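Local atomic coordinates of putative p22 protein (PDB entry 1YQF), a protein that is of unknown function but belongs to the MAM33 family of mitochondrial glycoproteins, is a sequence homologue of human p32, and forms a three-chain assembly. Residues A[39-42]-A[43-47]; A[152-156]-A[157-161]; A[169-172]-A[173-177]. One frame throughout, in Å; residues are numbered along the deposited sequence.

Contact 1. Residues A[39-42]-A[43-47]; sequences MGRS and DKPEQ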
ATOM      1  N   MET A  39      26.043 -18.931  15.898  1.00 42.47           N
ATOM      2  CA  MET A  39      26.194 -20.359  15.621  1.00 44.08           C
ATOM      3  C   MET A  39      26.547 -21.174  16.868  1.00 44.75           C
ATOM      4  O   MET A  39      26.292 -22.376  16.916  1.00 44.69           O
ATOM      5  CB  MET A  39      27.270 -20.566  14.542  1.00 44.70           C
ATOM      6  CG  MET A  39      27.132 -21.844  13.734  1.00 46.85           C
ATOM      7  SD  MET A  39      25.725 -21.819  12.601  1.00 49.08           S
ATOM      8  CE  MET A  39      26.385 -20.891  11.210  1.00 51.43           C
ATOM      9  N   GLY A  40      27.129 -20.516  17.869  1.00 45.84           N
ATOM     10  CA  GLY A  40      27.552 -21.165  19.098  1.00 46.77           C
ATOM     11  C   GLY A  40      26.618 -20.967  20.277  1.00 47.95           C
ATOM     12  O   GLY A  40      26.924 -21.412  21.383  1.00 47.85           O
ATOM     13  N   ARG A  41      25.485 -20.304  20.056  1.00 49.59           N
ATOM     14  CA  ARG A  41      24.485 -20.128  21.106  1.00 51.08           C
ATOM     15  C   ARG A  41      23.818 -21.465  21.425  1.00 52.12           C
ATOM     16  O   ARG A  41      23.677 -22.322  20.552  1.00 52.37           O
ATOM     17  CB  ARG A  41      23.409 -19.126  20.681  1.00 51.21           C
ATOM     18  CG  ARG A  41      23.837 -17.669  20.679  1.00 52.07           C
ATOM     19  CD  ARG A  41      22.760 -16.732  20.134  1.00 53.53           C
ATOM     20  NE  ARG A  41      21.515 -16.833  20.900  1.00 54.24           N
ATOM     21  CZ  ARG A  41      20.327 -16.372  20.507  1.00 54.57           C
ATOM     22  NH1 ARG A  41      20.183 -15.756  19.338  1.00 54.16           N
ATOM     23  NH2 ARG A  41      19.268 -16.529  21.294  1.00 54.65           N
ATOM     24  N   SER A  42      23.418 -21.630  22.683  1.00 53.32           N
ATOM     25  CA  SER A  42      22.678 -22.816  23.121  1.00 54.26           C
ATOM     26  C   SER A  42      21.292 -22.434  23.653  1.00 54.15           C
ATOM     27  O   SER A  42      20.589 -23.264  24.234  1.00 54.30           O
ATOM     28  CB  SER A  42      23.473 -23.564  24.196  1.00 54.58           C
ATOM     29  OG  SER A  42      23.779 -22.717  25.293  1.00 55.19           O
ATOM     30  N   ASP A  43      20.910 -21.177  23.428  1.00 53.86           N
ATOM     31  CA  ASP A  43      19.638 -20.630  23.899  1.00 53.43           C
ATOM     32  C   ASP A  43      18.806 -20.081  22.733  1.00 52.19           C
ATOM     33  O   ASP A  43      17.925 -19.243  22.931  1.00 52.11           O
ATOM     34  CB  ASP A  43      19.893 -19.526  24.941  1.00 53.76           C
ATOM     35  CG  ASP A  43      20.577 -18.299  24.350  1.00 54.81           C
ATOM     36  OD1 ASP A  43      21.616 -18.460  23.670  1.00 56.03           O
ATOM     37  OD2 ASP A  43      20.145 -17.136  24.509  1.00 55.57           O
ATOM     38  N   LYS A  44      19.084 -20.565  21.523  1.00 50.74           N
ATOM     39  CA  LYS A  44      18.382 -20.095  20.327  1.00 49.53           C
ATOM     40  C   LYS A  44      16.948 -20.620  20.296  1.00 48.42           C
ATOM     41  O   LYS A  44      16.635 -21.609  20.966  1.00 48.23           O
ATOM     42  CB  LYS A  44      19.123 -20.524  19.053  1.00 49.52           C
ATOM     43  CG  LYS A  44      20.296 -19.622  18.695  1.00 49.44           C
ATOM     44  CD  LYS A  44      20.857 -19.931  17.314  1.00 49.74           C
ATOM     45  CE  LYS A  44      21.655 -21.228  17.305  1.00 49.55           C
ATOM     46  NZ  LYS A  44      22.323 -21.470  15.992  1.00 49.21           N
ATOM     47  N   PRO A  45      16.075 -19.956  19.534  1.00 47.19           N
ATOM     48  CA  PRO A  45      14.682 -20.401  19.396  1.00 46.62           C
ATOM     49  C   PRO A  45      14.556 -21.776  18.733  1.00 46.09           C
ATOM     50  O   PRO A  45      15.150 -22.002  17.682  1.00 45.90           O
ATOM     51  CB  PRO A  45      14.052 -19.312  18.515  1.00 46.56           C
ATOM     52  CG  PRO A  45      14.949 -18.138  18.662  1.00 46.75           C
ATOM     53  CD  PRO A  45      16.324 -18.721  18.766  1.00 46.98           C
ATOM     54  N   GLU A  46      13.797 -22.672  19.361  1.00 45.74           N
ATOM     55  CA  GLU A  46      13.523 -24.002  18.822  1.00 45.59           C
ATOM     56  C   GLU A  46      12.353 -23.936  17.850  1.00 44.15           C
ATOM     57  O   GLU A  46      11.376 -23.223  18.098  1.00 43.75           O
ATOM     58  CB  GLU A  46      13.164 -24.973  19.951  1.00 46.38           C
ATOM     59  CG  GLU A  46      14.353 -25.639  20.621  1.00 49.87           C
ATOM     60  CD  GLU A  46      13.931 -26.636  21.683  1.00 53.24           C
ATOM     61  OE1 GLU A  46      13.214 -27.602  21.344  1.00 54.60           O
ATOM     62  OE2 GLU A  46      14.309 -26.451  22.859  1.00 55.61           O
ATOM     63  N   GLN A  47      12.445 -24.687  16.755  1.00 42.88           N
ATOM     64  CA  GLN A  47      11.342 -24.772  15.805  1.00 41.88           C
ATOM     65  C   GLN A  47      10.155 -25.477  16.457  1.00 41.79           C
ATOM     66  O   GLN A  47      10.278 -26.630  16.882  1.00 41.66           O
ATOM     67  CB  GLN A  47      11.748 -25.528  14.543  1.00 41.48           C
ATOM     68  CG  GLN A  47      10.637 -25.571  13.485  1.00 40.83           C
ATOM     69  CD  GLN A  47      11.030 -26.309  12.211  1.00 41.12           C
ATOM     70  OE1 GLN A  47      10.219 -26.428  11.294  1.00 42.00           O
ATOM     71  NE2 GLN A  47      12.259 -26.807  12.154  1.00 41.29           N
TER
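Arg41 and Asp43 meet across a bend in one continuous piece of backbone, where residues 39-42 leave helix 23-39 and residues 43-47 carry the chain on toward strand 55-58. Arg41 has an extended backbone, whereas Ser42 and Asp43 fold back, and from Lys44 the chain straightens through Pro45 to Gln47. This is an irregular linker at the surface of the p32-like fold, joining the N-terminal helix to the antiparallel sheet, and within it side chains two and three residues apart meet. The guanidinium group of Arg41 is the centre. Its NE gives a nearly straight hydrogen bond to Asp43 OD1 at 3.2 Å, the main link of a salt bridge. The acceptor lies almost in the guanidinium plane, but the bond reaches OD1 from above the carboxylate plane, the two flat groups being turned 57° apart. That twist accompanies an uneven pairing, for the second bond, from Arg41 NH2 to Asp43 OD2, is weak at 3.4 Å. With Asp43 CG set between its own backbone N and carbonyl carbon (chi1 66°), the carboxylate swings back to the arginine. Lys44 packs against a face of the same guanidinium through its aliphatic part, and its NZ reaches past to a salt bridge with Glu192 of helix 173-202 and a weak hydrogen bond to the carbonyl of Glu38, near the end of helix 23-39. The side chain of Glu38 in turn pairs with Arg41 NH1. Both long side chains also touch Gln188 of helix 173-202, so the linker is tied to the helices at each end of the chain. Lys44 CG sits over the centre of the guanidinium, 3.7 Å from Arg41 CZ.

Contact 2. Residues A[152-156]-A[157-161]; sequences HELDY and DLLNC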
ATOM      1  N   HIS A 152     -16.348  -4.366  13.974  1.00 37.36           N
ATOM      2  CA  HIS A 152     -16.689  -3.654  15.211  1.00 38.68           C
ATOM      3  C   HIS A 152     -18.194  -3.404  15.346  1.00 38.47           C
ATOM      4  O   HIS A 152     -18.725  -3.351  16.458  1.00 38.64           O
ATOM      5  CB  HIS A 152     -15.943  -2.314  15.290  1.00 39.46           C
ATOM      6  CG  HIS A 152     -16.544  -1.347  16.265  1.00 41.83           C
ATOM      7  ND1 HIS A 152     -16.489  -1.537  17.628  1.00 44.12           N
ATOM      8  CD2 HIS A 152     -17.230  -0.195  16.072  1.00 44.11           C
ATOM      9  CE1 HIS A 152     -17.108  -0.539  18.236  1.00 45.36           C
ATOM     10  NE2 HIS A 152     -17.568   0.289  17.314  1.00 45.38           N
ATOM     11  N   GLU A 153     -18.868  -3.244  14.210  1.00 38.07           N
ATOM     12  CA  GLU A 153     -20.303  -2.958  14.184  1.00 37.72           C
ATOM     13  C   GLU A 153     -21.201  -4.201  14.193  1.00 36.28           C
ATOM     14  O   GLU A 153     -22.421  -4.071  14.202  1.00 36.66           O
ATOM     15  CB  GLU A 153     -20.627  -2.081  12.970  1.00 38.20           C
ATOM     16  CG  GLU A 153     -20.199  -0.634  13.152  1.00 39.98           C
ATOM     17  CD  GLU A 153     -20.137   0.141  11.852  1.00 42.56           C
ATOM     18  OE1 GLU A 153     -20.851  -0.234  10.893  1.00 43.64           O
ATOM     19  OE2 GLU A 153     -19.373   1.136  11.796  1.00 43.70           O
ATOM     20  N   LEU A 154     -20.611  -5.394  14.196  1.00 34.69           N
ATOM     21  CA  LEU A 154     -21.389  -6.633  14.229  1.00 33.32           C
ATOM     22  C   LEU A 154     -21.784  -7.026  15.645  1.00 33.82           C
ATOM     23  O   LEU A 154     -21.039  -6.788  16.595  1.00 33.16           O
ATOM     24  CB  LEU A 154     -20.607  -7.783  13.590  1.00 32.52           C
ATOM     25  CG  LEU A 154     -20.304  -7.639  12.100  1.00 30.68           C
ATOM     26  CD1 LEU A 154     -19.540  -8.853  11.623  1.00 29.83           C
ATOM     27  CD2 LEU A 154     -21.568  -7.439  11.275  1.00 28.39           C
ATOM     28  N   ASP A 155     -22.956  -7.647  15.762  1.00 34.69           N
ATOM     29  CA  ASP A 155     -23.498  -8.075  17.050  1.00 35.68           C
ATOM     30  C   ASP A 155     -22.629  -9.142  17.705  1.00 35.08           C
ATOM     31  O   ASP A 155     -21.999  -9.951  17.020  1.00 35.02           O
ATOM     32  CB  ASP A 155     -24.931  -8.606  16.882  1.00 36.49           C
ATOM     33  CG  ASP A 155     -25.962  -7.491  16.781  1.00 39.37           C
ATOM     34  OD1 ASP A 155     -25.658  -6.273  16.804  1.00 42.30           O
ATOM     35  OD2 ASP A 155     -27.169  -7.798  16.668  1.00 42.56           O
ATOM     36  N   TYR A 156     -22.611  -9.129  19.038  1.00 34.52           N
ATOM     37  CA  TYR A 156     -21.827 -10.078  19.826  1.00 34.14           C
ATOM     38  C   TYR A 156     -22.153 -11.525  19.489  1.00 34.88           C
ATOM     39  O   TYR A 156     -21.262 -12.363  19.461  1.00 34.65           O
ATOM     40  CB  TYR A 156     -22.065  -9.860  21.321  1.00 33.56           C
ATOM     41  CG  TYR A 156     -21.354 -10.861  22.210  1.00 31.96           C
ATOM     42  CD1 TYR A 156     -20.018 -10.688  22.555  1.00 30.04           C
ATOM     43  CD2 TYR A 156     -22.023 -11.980  22.710  1.00 30.45           C
ATOM     44  CE1 TYR A 156     -19.363 -11.600  23.376  1.00 31.01           C
ATOM     45  CE2 TYR A 156     -21.376 -12.897  23.531  1.00 31.16           C
ATOM     46  CZ  TYR A 156     -20.046 -12.702  23.861  1.00 31.49           C
ATOM     47  OH  TYR A 156     -19.395 -13.603  24.673  1.00 32.11           O
ATOM     48  N   ASP A 157     -23.430 -11.806  19.251  1.00 36.19           N
ATOM     49  CA  ASP A 157     -23.895 -13.175  19.009  1.00 37.78           C
ATOM     50  C   ASP A 157     -23.255 -13.769  17.761  1.00 37.07           C
ATOM     51  O   ASP A 157     -22.685 -14.857  17.800  1.00 37.21           O
ATOM     52  CB  ASP A 157     -25.422 -13.217  18.856  1.00 38.75           C
ATOM     53  CG  ASP A 157     -26.155 -12.539  20.007  1.00 42.16           C
ATOM     54  OD1 ASP A 157     -25.724 -12.695  21.174  1.00 45.00           O
ATOM     55  OD2 ASP A 157     -27.182 -11.829  19.833  1.00 45.90           O
ATOM     56  N   LEU A 158     -23.358 -13.037  16.657  1.00 36.34           N
ATOM     57  CA  LEU A 158     -22.832 -13.481  15.371  1.00 35.79           C
ATOM     58  C   LEU A 158     -21.318 -13.649  15.412  1.00 35.70           C
ATOM     59  O   LEU A 158     -20.791 -14.667  14.969  1.00 35.12           O
ATOM     60  CB  LEU A 158     -23.214 -12.481  14.272  1.00 35.60           C
ATOM     61  CG  LEU A 158     -23.283 -12.984  12.830  1.00 35.07           C
ATOM     62  CD1 LEU A 158     -23.594 -11.810  11.921  1.00 34.76           C
ATOM     63  CD2 LEU A 158     -22.002 -13.658  12.380  1.00 35.06           C
ATOM     64  N   LEU A 159     -20.624 -12.645  15.938  1.00 35.86           N
ATOM     65  CA  LEU A 159     -19.163 -12.634  15.916  1.00 36.33           C
ATOM     66  C   LEU A 159     -18.585 -13.701  16.834  1.00 35.80           C
ATOM     67  O   LEU A 159     -17.561 -14.303  16.524  1.00 35.91           O
ATOM     68  CB  LEU A 159     -18.618 -11.254  16.301  1.00 36.92           C
ATOM     69  CG  LEU A 159     -17.258 -10.892  15.699  1.00 38.43           C
ATOM     70  CD1 LEU A 159     -17.285 -10.915  14.179  1.00 39.05           C
ATOM     71  CD2 LEU A 159     -16.819  -9.532  16.187  1.00 39.56           C
ATOM     72  N   ASN A 160     -19.257 -13.939  17.953  1.00 35.34           N
ATOM     73  CA  ASN A 160     -18.861 -14.993  18.875  1.00 35.14           C
ATOM     74  C   ASN A 160     -19.058 -16.378  18.259  1.00 34.03           C
ATOM     75  O   ASN A 160     -18.267 -17.284  18.505  1.00 33.60           O
ATOM     76  CB  ASN A 160     -19.638 -14.873  20.186  1.00 35.58           C
ATOM     77  CG  ASN A 160     -19.057 -15.725  21.289  1.00 37.09           C
ATOM     78  OD1 ASN A 160     -17.847 -15.721  21.517  1.00 39.14           O
ATOM     79  ND2 ASN A 160     -19.919 -16.460  21.986  1.00 38.21           N
ATOM     80  N   CYS A 161     -20.104 -16.531  17.448  1.00 33.05           N
ATOM     81  CA  CYS A 161     -20.364 -17.790  16.752  1.00 32.46           C
ATOM     82  C   CYS A 161     -19.352 -18.034  15.624  1.00 31.78           C
ATOM     83  O   CYS A 161     -19.056 -19.182  15.299  1.00 31.45           O
ATOM     84  CB  CYS A 161     -21.794 -17.817  16.200  1.00 32.65           C
ATOM     85  SG  CYS A 161     -23.068 -18.135  17.451  1.00 32.91           S
TER
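Tyr156 lies beside Asn160, one helical turn further on, and its side chain can be followed outward along this neighbour. Its CB is 3.2 Å from the backbone N of Asp157. With CG anti to the backbone N (chi1 176°), the ring runs along the same course as the side chain of Asn160. CD2 comes to 4.1 Å from Asp157 OD1, the carboxylate standing steeply to the ring at 80°. Further out, CE2 approaches Asn160 ND2, and CZ faces Asn160 CG at 4.1 Å. The amide is stacked on the ring, their planes only 18° apart, and Asn160 CB lies over a ring face, offset toward the rim. At the tip, Tyr156 OH is 4.0 Å from Asn160 ND2, a packing distance. All this belongs to the first turn of helix 156-168 in the p32-like fold. Asp155 is its N-cap residue, but its side chain makes no capping bond. Its carbonyl O accepts the ordinary helical bond from Leu159 N at 3.2 Å, and Tyr156 O accepts from Asn160 N at 3.0 Å. From the loop just before the helix, Leu154 CD1 meets Leu159 CD1 at 4.0 Å, the two side chains crossing at about a right angle. Leu154 packs on Tyr191 and Leu158 on Leu195, both of the second subunit.

Contact 3. Residues A[169-172]-A[173-177]; sequences RGVD and EKLGE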
ATOM      1  N   ARG A 169     -12.422 -25.721  13.809  1.00 40.50           N
ATOM      2  CA  ARG A 169     -11.532 -26.091  12.708  1.00 40.14           C
ATOM      3  C   ARG A 169     -10.029 -25.995  13.010  1.00 39.98           C
ATOM      4  O   ARG A 169      -9.212 -26.028  12.093  1.00 39.91           O
ATOM      5  CB  ARG A 169     -11.860 -25.220  11.495  1.00 39.97           C
ATOM      6  CG  ARG A 169     -13.163 -25.592  10.861  1.00 39.72           C
ATOM      7  CD  ARG A 169     -13.742 -24.529   9.949  1.00 38.86           C
ATOM      8  NE  ARG A 169     -15.004 -24.978   9.373  1.00 38.62           N
ATOM      9  CZ  ARG A 169     -16.138 -25.137  10.049  1.00 39.89           C
ATOM     10  NH1 ARG A 169     -16.209 -24.876  11.353  1.00 40.13           N
ATOM     11  NH2 ARG A 169     -17.222 -25.558   9.413  1.00 40.00           N
ATOM     12  N   GLY A 170      -9.662 -25.885  14.283  1.00 39.80           N
ATOM     13  CA  GLY A 170      -8.259 -25.814  14.669  1.00 39.94           C
ATOM     14  C   GLY A 170      -7.659 -24.418  14.646  1.00 39.80           C
ATOM     15  O   GLY A 170      -6.479 -24.253  14.958  1.00 39.80           O
ATOM     16  N   VAL A 171      -8.462 -23.420  14.275  1.00 39.58           N
ATOM     17  CA  VAL A 171      -8.030 -22.027  14.285  1.00 39.35           C
ATOM     18  C   VAL A 171      -8.326 -21.457  15.670  1.00 40.64           C
ATOM     19  O   VAL A 171      -9.384 -20.875  15.909  1.00 40.30           O
ATOM     20  CB  VAL A 171      -8.740 -21.206  13.191  1.00 38.52           C
ATOM     21  CG1 VAL A 171      -8.216 -19.773  13.160  1.00 37.22           C
ATOM     22  CG2 VAL A 171      -8.557 -21.863  11.836  1.00 36.87           C
ATOM     23  N   ASP A 172      -7.369 -21.640  16.574  1.00 42.28           N
ATOM     24  CA  ASP A 172      -7.545 -21.307  17.988  1.00 43.63           C
ATOM     25  C   ASP A 172      -6.266 -20.684  18.564  1.00 44.31           C
ATOM     26  O   ASP A 172      -5.407 -20.223  17.812  1.00 44.73           O
ATOM     27  CB  ASP A 172      -7.961 -22.567  18.768  1.00 43.89           C
ATOM     28  CG  ASP A 172      -7.046 -23.752  18.506  1.00 44.47           C
ATOM     29  OD1 ASP A 172      -5.840 -23.543  18.258  1.00 44.38           O
ATOM     30  OD2 ASP A 172      -7.450 -24.936  18.526  1.00 45.97           O
ATOM     31  N   GLU A 173      -6.151 -20.654  19.890  1.00 45.00           N
ATOM     32  CA  GLU A 173      -4.979 -20.087  20.552  1.00 45.72           C
ATOM     33  C   GLU A 173      -3.735 -20.967  20.428  1.00 45.11           C
ATOM     34  O   GLU A 173      -2.617 -20.461  20.484  1.00 44.85           O
ATOM     35  CB  GLU A 173      -5.276 -19.827  22.027  1.00 46.34           C
ATOM     36  CG  GLU A 173      -6.348 -18.773  22.251  1.00 48.77           C
ATOM     37  CD  GLU A 173      -6.448 -18.313  23.696  1.00 51.41           C
ATOM     38  OE1 GLU A 173      -5.660 -18.790  24.551  1.00 52.64           O
ATOM     39  OE2 GLU A 173      -7.317 -17.463  23.980  1.00 52.26           O
ATOM     40  N   LYS A 174      -3.929 -22.275  20.276  1.00 44.62           N
ATOM     41  CA  LYS A 174      -2.813 -23.200  20.063  1.00 44.42           C
ATOM     42  C   LYS A 174      -2.148 -23.000  18.704  1.00 43.41           C
ATOM     43  O   LYS A 174      -0.939 -23.185  18.572  1.00 43.09           O
ATOM     44  CB  LYS A 174      -3.277 -24.655  20.198  1.00 44.86           C
ATOM     45  CG  LYS A 174      -3.898 -24.997  21.549  1.00 46.92           C
ATOM     46  CD  LYS A 174      -2.932 -24.751  22.708  1.00 48.99           C
ATOM     47  CE  LYS A 174      -3.611 -24.941  24.055  1.00 50.56           C
ATOM     48  NZ  LYS A 174      -4.829 -24.084  24.202  1.00 50.79           N
ATOM     49  N   LEU A 175      -2.939 -22.620  17.702  1.00 42.33           N
ATOM     50  CA  LEU A 175      -2.418 -22.370  16.363  1.00 41.66           C
ATOM     51  C   LEU A 175      -1.653 -21.054  16.373  1.00 40.60           C
ATOM     52  O   LEU A 175      -0.587 -20.943  15.773  1.00 40.26           O
ATOM     53  CB  LEU A 175      -3.553 -22.320  15.332  1.00 41.89           C
ATOM     54  CG  LEU A 175      -3.196 -22.684  13.886  1.00 42.49           C
ATOM     55  CD1 LEU A 175      -4.423 -22.602  13.002  1.00 43.18           C
ATOM     56  CD2 LEU A 175      -2.112 -21.786  13.327  1.00 43.15           C
ATOM     57  N   GLY A 176      -2.202 -20.064  17.068  1.00 39.57           N
ATOM     58  CA  GLY A 176      -1.579 -18.759  17.170  1.00 38.89           C
ATOM     59  C   GLY A 176      -0.201 -18.830  17.795  1.00 38.32           C
ATOM     60  O   GLY A 176       0.745 -18.245  17.276  1.00 37.59           O
ATOM     61  N   GLU A 177      -0.097 -19.560  18.903  1.00 37.87           N
ATOM     62  CA  GLU A 177       1.166 -19.751  19.610  1.00 37.93           C
ATOM     63  C   GLU A 177       2.189 -20.420  18.699  1.00 36.08           C
ATOM     64  O   GLU A 177       3.372 -20.102  18.763  1.00 35.90           O
ATOM     65  CB  GLU A 177       0.955 -20.592  20.875  1.00 39.04           C
ATOM     66  CG  GLU A 177       2.217 -20.871  21.681  1.00 43.37           C
ATOM     67  CD  GLU A 177       1.934 -21.655  22.950  1.00 48.07           C
ATOM     68  OE1 GLU A 177       1.505 -21.036  23.949  1.00 51.09           O
ATOM     69  OE2 GLU A 177       2.137 -22.890  22.951  1.00 49.76           O
TER
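Asp172 turns its carboxylate back over the start of the helix because its CG stands between the backbone N and the carbonyl carbon (chi1 51°), while Leu175 holds CG opposite its backbone N (chi1 -154°), which lets its CD1 reach back to Gly170 and Val171. Asp172 OD1 accepts from Leu175 N at 3.1 Å, and the N-H arrives nearly along the C-O axis of the carboxylate. The charge of Asp172 would be expected to interact favourably with the positive end of the helix dipole. Asp172 is thus the N-cap of helix 173-202, the long C-terminal helix of the p32-like fold. Its carbonyl O takes the first main-chain bond of the helix, from Gly176 N at 3.3 Å. Two residues before Asp172, Gly170, with positive phi, is the C-prime residue of the Schellman motif that closes helix 156-168, so one helix ends and the next begins within a few residues. Leu175 bridges back across this joint: its CD1 lies 3.3 Å from Gly170 O and also packs on Val171 CA and, more loosely, on CG2. The same leucine packs on Leu67 and Val78 of the sheet, and Val171 on Val96, while Lys174 CB rests 3.4 Å from Asp172 OD1.

The three contacts follow one another along the chain without overlapping. Contact 1 lies in the linker from helix 23-39 to strand 55-58; contact 2 begins helix 156-168, and contact 3 spans the joint between that helix and helix 173-202. Contacts 1 and 2 sit on opposite sides of the chain's centre, their centres about 42 Å apart. Contact 3 is about 25 Å from contact 1 and about 20 Å from contact 2, centre to centre. Helix 173-202 relates all three: contact 3 starts it, contact 1 packs against it further on, and contact 2 meets the same helix of the second subunit, so that one helix takes part in both the chain's own packing and the contact between subunits.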